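Local coordinates for protein histidine kinase (Pseudomonas aeruginosa, PDB 7C1I) that probably relays phosphoryl groups between partners of a two-component regulatory system, as a histidine-containing phosphotransfer (Hpt) protein, at residues Tyr22-Leu25 with Leu26-Val30; Leu52-Thr55 with Ala56-Lys60; Lys76-Glu79 with Glu80-Arg83. One frame throughout, in Å; residues are numbered along the deposited sequence.

All three contacts are local i to i+4 turns within helices of the Hpt bundle, and each is partly buried. Contact 1 starts helix 22-45, on the opposite side of the chain's centre from the other two. Its side-chain chemistry is mostly apolar. Contact 2 lies mid-way along helix 49-65 and carries what is probably the phosphorylatable histidine motif, with water on its polar side. Contact 3 ends helix 69-83 and turns a charged surface outward. The centres of contacts 2 and 3 are about 8 Å apart. They are tied by a salt bridge, K60 NZ to E79 OE2 at 2.8 Å. Contact 1 touches neither.

Contact 1: Tyr22-Leu25 with Leu26-Val30; sequences YPVL and LDTFV
Y22 and L26 meet one turn apart at the start of helix 22-45, a long helix of the Hpt four-helix bundle. L26 CG lies over one face of the Y22 ring. Between the two side chains the closest touch is from methyl CD2 of L26 to CZ of Y22, at 3.8 Å. The other methyl, CD1, is 4.0 Å from CE2 of Y22. With CG anti to the backbone N (chi1 -178°), the phenol ring stands out from the helix and leans toward the next turn, so that its face meets L26. This is apolar packing on the buried side.

The same pair is joined through the backbone, L26 N to Y22 O at 3.1 Å. The next i to i+4 bonds follow in order: D27 N to P23 O, T28 N to V24 O, and F29 N to L25 O at 2.9 Å.

Further out, L26 rests on F108 of helix 90-112 and on M66, while Y22 packs on L11 and Q15 of helix 8-18. D27 turns its carboxylate to R112 and forms a salt bridge there.

V24 and T28 lie on a more open side. T28 was modelled in two conformers. In one of them its hydroxyl folds back onto the previous turn. V24 O then takes two donors: T28 N at 2.7 Å, and T28 OG1 at 2.8 Å from above the carbonyl plane, 44° out of it.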
# COMPACT_ATOMS: atom_id res chain seq x y z
N TYR A 22 26.05 -19.43 4.35
CA TYR A 22 25.18 -18.39 4.97
C TYR A 22 24.73 -17.31 3.99
O TYR A 22 23.53 -17.08 3.87
CB TYR A 22 25.74 -17.79 6.27
CG TYR A 22 24.86 -16.77 6.94
CD1 TYR A 22 23.73 -17.23 7.61
CD2 TYR A 22 25.20 -15.43 7.04
CE1 TYR A 22 22.97 -16.38 8.40
CE2 TYR A 22 24.38 -14.56 7.75
CZ TYR A 22 23.23 -15.02 8.37
OH TYR A 22 22.40 -14.24 9.12
N PRO A 23 25.59 -16.65 3.18
CA PRO A 23 25.08 -15.64 2.25
C PRO A 23 24.11 -16.22 1.21
O PRO A 23 23.22 -15.54 0.74
CB PRO A 23 26.32 -15.01 1.59
CG PRO A 23 27.43 -15.97 1.94
CD PRO A 23 27.06 -16.62 3.26
N VAL A 24 24.30 -17.48 0.79
CA VAL A 24 23.42 -18.13 -0.23
C VAL A 24 22.01 -18.25 0.35
O VAL A 24 21.02 -18.01 -0.37
CB VAL A 24 24.02 -19.50 -0.59
CG1 VAL A 24 23.11 -20.24 -1.56
CG2 VAL A 24 25.42 -19.30 -1.16
N LEU A 25 21.94 -18.56 1.65
CA LEU A 25 20.66 -18.74 2.39
C LEU A 25 19.97 -17.37 2.49
O LEU A 25 18.73 -17.34 2.33
CB LEU A 25 20.87 -19.28 3.81
CG LEU A 25 21.42 -20.71 3.80
CD1 LEU A 25 21.56 -21.13 5.26
CD2 LEU A 25 20.44 -21.64 3.10
N LEU A 26 20.72 -16.30 2.76
CA LEU A 26 20.06 -14.97 2.73
C LEU A 26 19.39 -14.77 1.36
O LEU A 26 18.24 -14.28 1.29
CB LEU A 26 21.12 -13.89 2.96
CG LEU A 26 21.73 -13.95 4.36
CD1 LEU A 26 22.85 -12.93 4.48
CD2 LEU A 26 20.86 -13.80 5.60
N ASP A 27 20.09 -14.98 0.25
CA ASP A 27 19.65 -14.76 -1.16
C ASP A 27 18.42 -15.65 -1.37
O ASP A 27 17.48 -15.19 -2.04
CB ASP A 27 20.75 -15.03 -2.19
CG ASP A 27 21.80 -13.94 -2.17
OD1 ASP A 27 21.47 -12.82 -1.71
OD2 ASP A 27 22.87 -14.26 -2.72
N THR A 28 18.57 -16.90 -0.93
CA THR A 28 17.54 -17.91 -1.28
C THR A 28 16.23 -17.50 -0.60
O THR A 28 15.25 -17.64 -1.35
CB THR A 28 17.90 -19.35 -0.87
OG1 THR A 28 19.08 -19.62 -1.63
CG2 THR A 28 16.84 -20.36 -1.23
N PHE A 29 16.37 -17.08 0.66
CA PHE A 29 15.20 -16.72 1.51
C PHE A 29 14.45 -15.60 0.80
O PHE A 29 13.20 -15.59 0.71
CB PHE A 29 15.56 -16.28 2.93
CG PHE A 29 14.33 -15.82 3.67
CD1 PHE A 29 13.38 -16.76 4.05
CD2 PHE A 29 14.11 -14.48 3.93
CE1 PHE A 29 12.32 -16.42 4.87
CE2 PHE A 29 12.94 -14.11 4.56
CZ PHE A 29 12.09 -15.07 5.05
N VAL A 30 15.19 -14.64 0.23
CA VAL A 30 14.53 -13.50 -0.48
C VAL A 30 13.72 -14.09 -1.64
O VAL A 30 12.54 -13.76 -1.87
CB VAL A 30 15.51 -12.39 -0.89
CG1 VAL A 30 14.92 -11.37 -1.85
CG2 VAL A 30 16.05 -11.77 0.39

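Contact 2: Leu52-Thr55 with Ala56-Lys60; sequences LRHT and AHSFK
The H54 ring has S58 OG over one face, a turn ahead on helix 49-65. A water sits over the same face, 3.4 Å above the ring plane and offset toward the rim. S58 OG is 4.2 Å from NE2 of H54, so this is an approach and not a bond. S58 has two conformers, and its role here holds for one of them.

The second ring, H57, is reached at ND1 by the same water, at 2.6 Å. With CG anti to the backbone N (chi1 177°), the ring leads away from the turn, and its CD2 packs against the E79 carboxylate of helix 69-83. The water also gives a hydrogen to H54 O, at 3.0 Å, and bonds to S58 OG. With S58 in this conformer, it links one carbonyl, one imidazole and one hydroxyl on the polar side of the helix.

Backbone bonds carry the turn beneath. A56 N binds L52 O, H57 N binds R53 O, and S58 N binds H54 O at 3.0 Å. F59 N binds T55 O at 2.9 Å.

The other side of the helix faces the bundle. L52 packs on A43 and I94, and F59 on S33, C75 and M97. The T55 hydroxyl bonds back to A51 O.

H57, S58, F59 and K60, followed by glycine, match the H-x-x-K-G motif of Hpt domains. H57 is therefore probably the phosphorylated histidine. Hpt domains carry the phosphoryl group on the epsilon nitrogen. The water bonds ND1, the nitrogen that would not carry the phosphoryl group, and could help fix the ring's rotation.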
# COMPACT_ATOMS: atom_id res chain seq x y z
N LEU A 52 -4.18 -20.70 0.28
CA LEU A 52 -3.75 -19.69 1.29
C LEU A 52 -3.15 -20.43 2.49
O LEU A 52 -2.05 -20.10 2.97
CB LEU A 52 -4.86 -18.74 1.74
CG LEU A 52 -5.27 -17.75 0.65
CD1 LEU A 52 -6.59 -17.11 1.07
CD2 LEU A 52 -4.22 -16.67 0.48
N ARG A 53 -3.84 -21.46 2.98
CA ARG A 53 -3.45 -22.16 4.24
C ARG A 53 -2.11 -22.88 4.03
O ARG A 53 -1.21 -22.68 4.87
CB ARG A 53 -4.50 -23.24 4.52
CG ARG A 53 -4.21 -24.09 5.75
CD ARG A 53 -4.63 -25.55 5.81
NE ARG A 53 -4.51 -26.36 4.61
CZ ARG A 53 -3.45 -26.95 4.08
NH1 ARG A 53 -2.27 -26.95 4.68
NH2 ARG A 53 -3.51 -27.53 2.90
N HIS A 54 -1.93 -23.53 2.88
CA HIS A 54 -0.74 -24.39 2.60
C HIS A 54 0.47 -23.49 2.33
O HIS A 54 1.50 -23.69 3.02
CB HIS A 54 -0.99 -25.31 1.39
CG HIS A 54 0.22 -26.11 1.04
ND1 HIS A 54 0.47 -27.34 1.61
CD2 HIS A 54 1.21 -25.91 0.15
CE1 HIS A 54 1.58 -27.85 1.12
NE2 HIS A 54 2.06 -26.98 0.22
N THR A 55 0.27 -22.40 1.59
CA THR A 55 1.42 -21.51 1.28
C THR A 55 1.80 -20.79 2.58
O THR A 55 2.98 -20.53 2.87
CB THR A 55 1.08 -20.52 0.16
OG1 THR A 55 0.77 -21.30 -0.99
CG2 THR A 55 2.23 -19.58 -0.11
N ALA A 56 0.83 -20.30 3.37
CA ALA A 56 1.03 -19.64 4.67
C ALA A 56 1.82 -20.53 5.64
O ALA A 56 2.84 -20.09 6.21
CB ALA A 56 -0.20 -19.11 5.36
N HIS A 57 1.45 -21.81 5.68
CA HIS A 57 2.20 -22.77 6.53
C HIS A 57 3.64 -22.88 6.02
O HIS A 57 4.51 -22.90 6.92
CB HIS A 57 1.49 -24.13 6.48
CG HIS A 57 2.25 -25.16 7.26
ND1 HIS A 57 3.11 -25.97 6.55
CD2 HIS A 57 2.24 -25.50 8.56
CE1 HIS A 57 3.61 -26.80 7.45
NE2 HIS A 57 3.23 -26.45 8.68
N SER A 58 3.88 -22.98 4.71
CA SER A 58 5.29 -23.12 4.27
C SER A 58 6.05 -21.86 4.72
O SER A 58 7.19 -21.95 5.23
CB SER A 58 5.40 -23.39 2.80
OG SER A 58 4.69 -24.58 2.48
N PHE A 59 5.43 -20.75 4.32
CA PHE A 59 6.14 -19.46 4.56
C PHE A 59 6.48 -19.29 6.05
O PHE A 59 7.52 -18.68 6.38
CB PHE A 59 5.29 -18.27 4.10
CG PHE A 59 5.96 -16.95 3.81
CD1 PHE A 59 7.33 -16.79 3.84
CD2 PHE A 59 5.14 -15.92 3.40
CE1 PHE A 59 7.84 -15.53 3.53
CE2 PHE A 59 5.66 -14.67 3.08
CZ PHE A 59 7.02 -14.50 3.12
N LYS A 60 5.64 -19.76 6.97
CA LYS A 60 5.81 -19.70 8.44
C LYS A 60 7.11 -20.46 8.74
O LYS A 60 7.92 -19.86 9.46
CB LYS A 60 4.59 -20.31 9.13
CG LYS A 60 4.67 -20.36 10.65
CD LYS A 60 3.53 -21.09 11.33
CE LYS A 60 3.59 -22.57 11.02
NZ LYS A 60 2.50 -23.32 11.67
O HOH W 1 2.70 -26.22 3.95

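Contact 3: Lys76-Glu79 with Glu80-Arg83; sequences KELE and ESAR
NZ of K76 meets OE2 of E80 in an i to i+4 salt bridge near the end of helix 69-83, in the Hpt helical bundle. The two side chains reach across each other on the outer surface. K76 runs extended as far as CE and then bends (chi4 -87°). This brings NZ to OE2 of E80 at 3.3 Å, a weak hydrogen bond. The aliphatic part of the lysine shares the contact, with CE 3.4 Å from the same oxygen. The glutamate leaves its backbone on the other course, CG anti to the carbonyl carbon, and its methylenes run beside K76 O, CG at 3.3 Å.

E79 and R83 are set differently. They lie side by side and point the same way. The carboxylate and guanidinium planes are 69° apart, so the two groups do not pair flat against each other. OE1 of E79 is 3.7 Å from NH1 of R83, a long salt bridge that holds for one of the two R83 conformers and is therefore doubtful. The other oxygen of E79 has a firmer partner, K60 of helix 49-65. E79 therefore ties its helix to the neighbouring one more than to its own turn.

L78 and A82 take the inner side. L78 packs on A56 of helix 49-65 and on I94 of helix 90-112, and A82 packs on L52. E77 points its carboxylate to R89, in a salt bridge.

S81 OG stands between its own N and carbonyl carbon. E77 O accepts from S81 N at 2.9 Å and from S81 OG at 2.8 Å, from opposite faces of the carbonyl plane. E80 N to K76 O and A82 N to L78 O are regular. At the helix end R83 N has a weak bond to E80 O and still reaches E79 O, but that bond is bent to 135° at the hydrogen.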
# COMPACT_ATOMS: atom_id res chain seq x y z
N LYS A 76 1.45 -17.52 10.44
CA LYS A 76 0.66 -18.44 11.30
C LYS A 76 -0.80 -17.98 11.41
O LYS A 76 -1.74 -18.79 11.28
CB LYS A 76 1.34 -18.46 12.68
CG LYS A 76 0.61 -19.31 13.71
CD LYS A 76 1.30 -19.21 15.06
CE LYS A 76 0.67 -20.03 16.17
NZ LYS A 76 -0.41 -19.27 16.85
N GLU A 77 -0.98 -16.66 11.51
CA GLU A 77 -2.37 -16.14 11.59
C GLU A 77 -3.14 -16.44 10.30
O GLU A 77 -4.33 -16.81 10.33
CB GLU A 77 -2.33 -14.62 11.81
CG GLU A 77 -1.88 -14.18 13.19
CD GLU A 77 -2.07 -12.68 13.30
OE1 GLU A 77 -1.09 -11.94 13.07
OE2 GLU A 77 -3.17 -12.27 13.75
N LEU A 78 -2.48 -16.30 9.15
CA LEU A 78 -3.11 -16.60 7.84
C LEU A 78 -3.44 -18.09 7.79
O LEU A 78 -4.49 -18.49 7.25
CB LEU A 78 -2.25 -16.09 6.67
CG LEU A 78 -2.89 -16.35 5.31
CD1 LEU A 78 -4.26 -15.69 5.25
CD2 LEU A 78 -1.93 -15.76 4.28
N GLU A 79 -2.46 -18.94 8.12
CA GLU A 79 -2.66 -20.41 8.03
C GLU A 79 -3.89 -20.80 8.85
O GLU A 79 -4.78 -21.50 8.31
CB GLU A 79 -1.43 -21.07 8.66
CG GLU A 79 -1.59 -22.58 8.59
CD GLU A 79 -0.54 -23.27 9.45
OE1 GLU A 79 -0.66 -24.51 9.48
OE2 GLU A 79 0.32 -22.61 10.06
N GLU A 80 -3.97 -20.27 10.07
CA GLU A 80 -5.02 -20.70 11.03
C GLU A 80 -6.36 -20.14 10.54
O GLU A 80 -7.37 -20.87 10.65
CB GLU A 80 -4.72 -20.19 12.44
CG GLU A 80 -3.54 -20.95 13.01
CD GLU A 80 -3.14 -20.53 14.42
OE1 GLU A 80 -3.69 -19.56 14.97
OE2 GLU A 80 -2.23 -21.20 14.95
N SER A 81 -6.41 -18.87 10.14
CA SER A 81 -7.72 -18.33 9.70
C SER A 81 -8.17 -19.02 8.41
O SER A 81 -9.34 -19.42 8.27
CB SER A 81 -7.68 -16.82 9.63
OG SER A 81 -6.64 -16.38 8.77
N ALA A 82 -7.30 -19.26 7.43
CA ALA A 82 -7.60 -19.93 6.14
C ALA A 82 -8.12 -21.34 6.45
O ALA A 82 -9.03 -21.83 5.76
CB ALA A 82 -6.49 -19.93 5.12
N ARG A 83 -7.58 -21.96 7.51
CA ARG A 83 -8.03 -23.36 7.70
C ARG A 83 -9.50 -23.35 8.12
O ARG A 83 -10.25 -24.29 7.79
CB ARG A 83 -7.09 -24.08 8.68
CG ARG A 83 -7.42 -25.56 8.83
CD ARG A 83 -6.48 -26.23 9.81
NE ARG A 83 -6.24 -25.46 11.02
CZ ARG A 83 -5.04 -25.16 11.49
NH1 ARG A 83 -3.94 -25.54 10.86
NH2 ARG A 83 -4.97 -24.44 12.60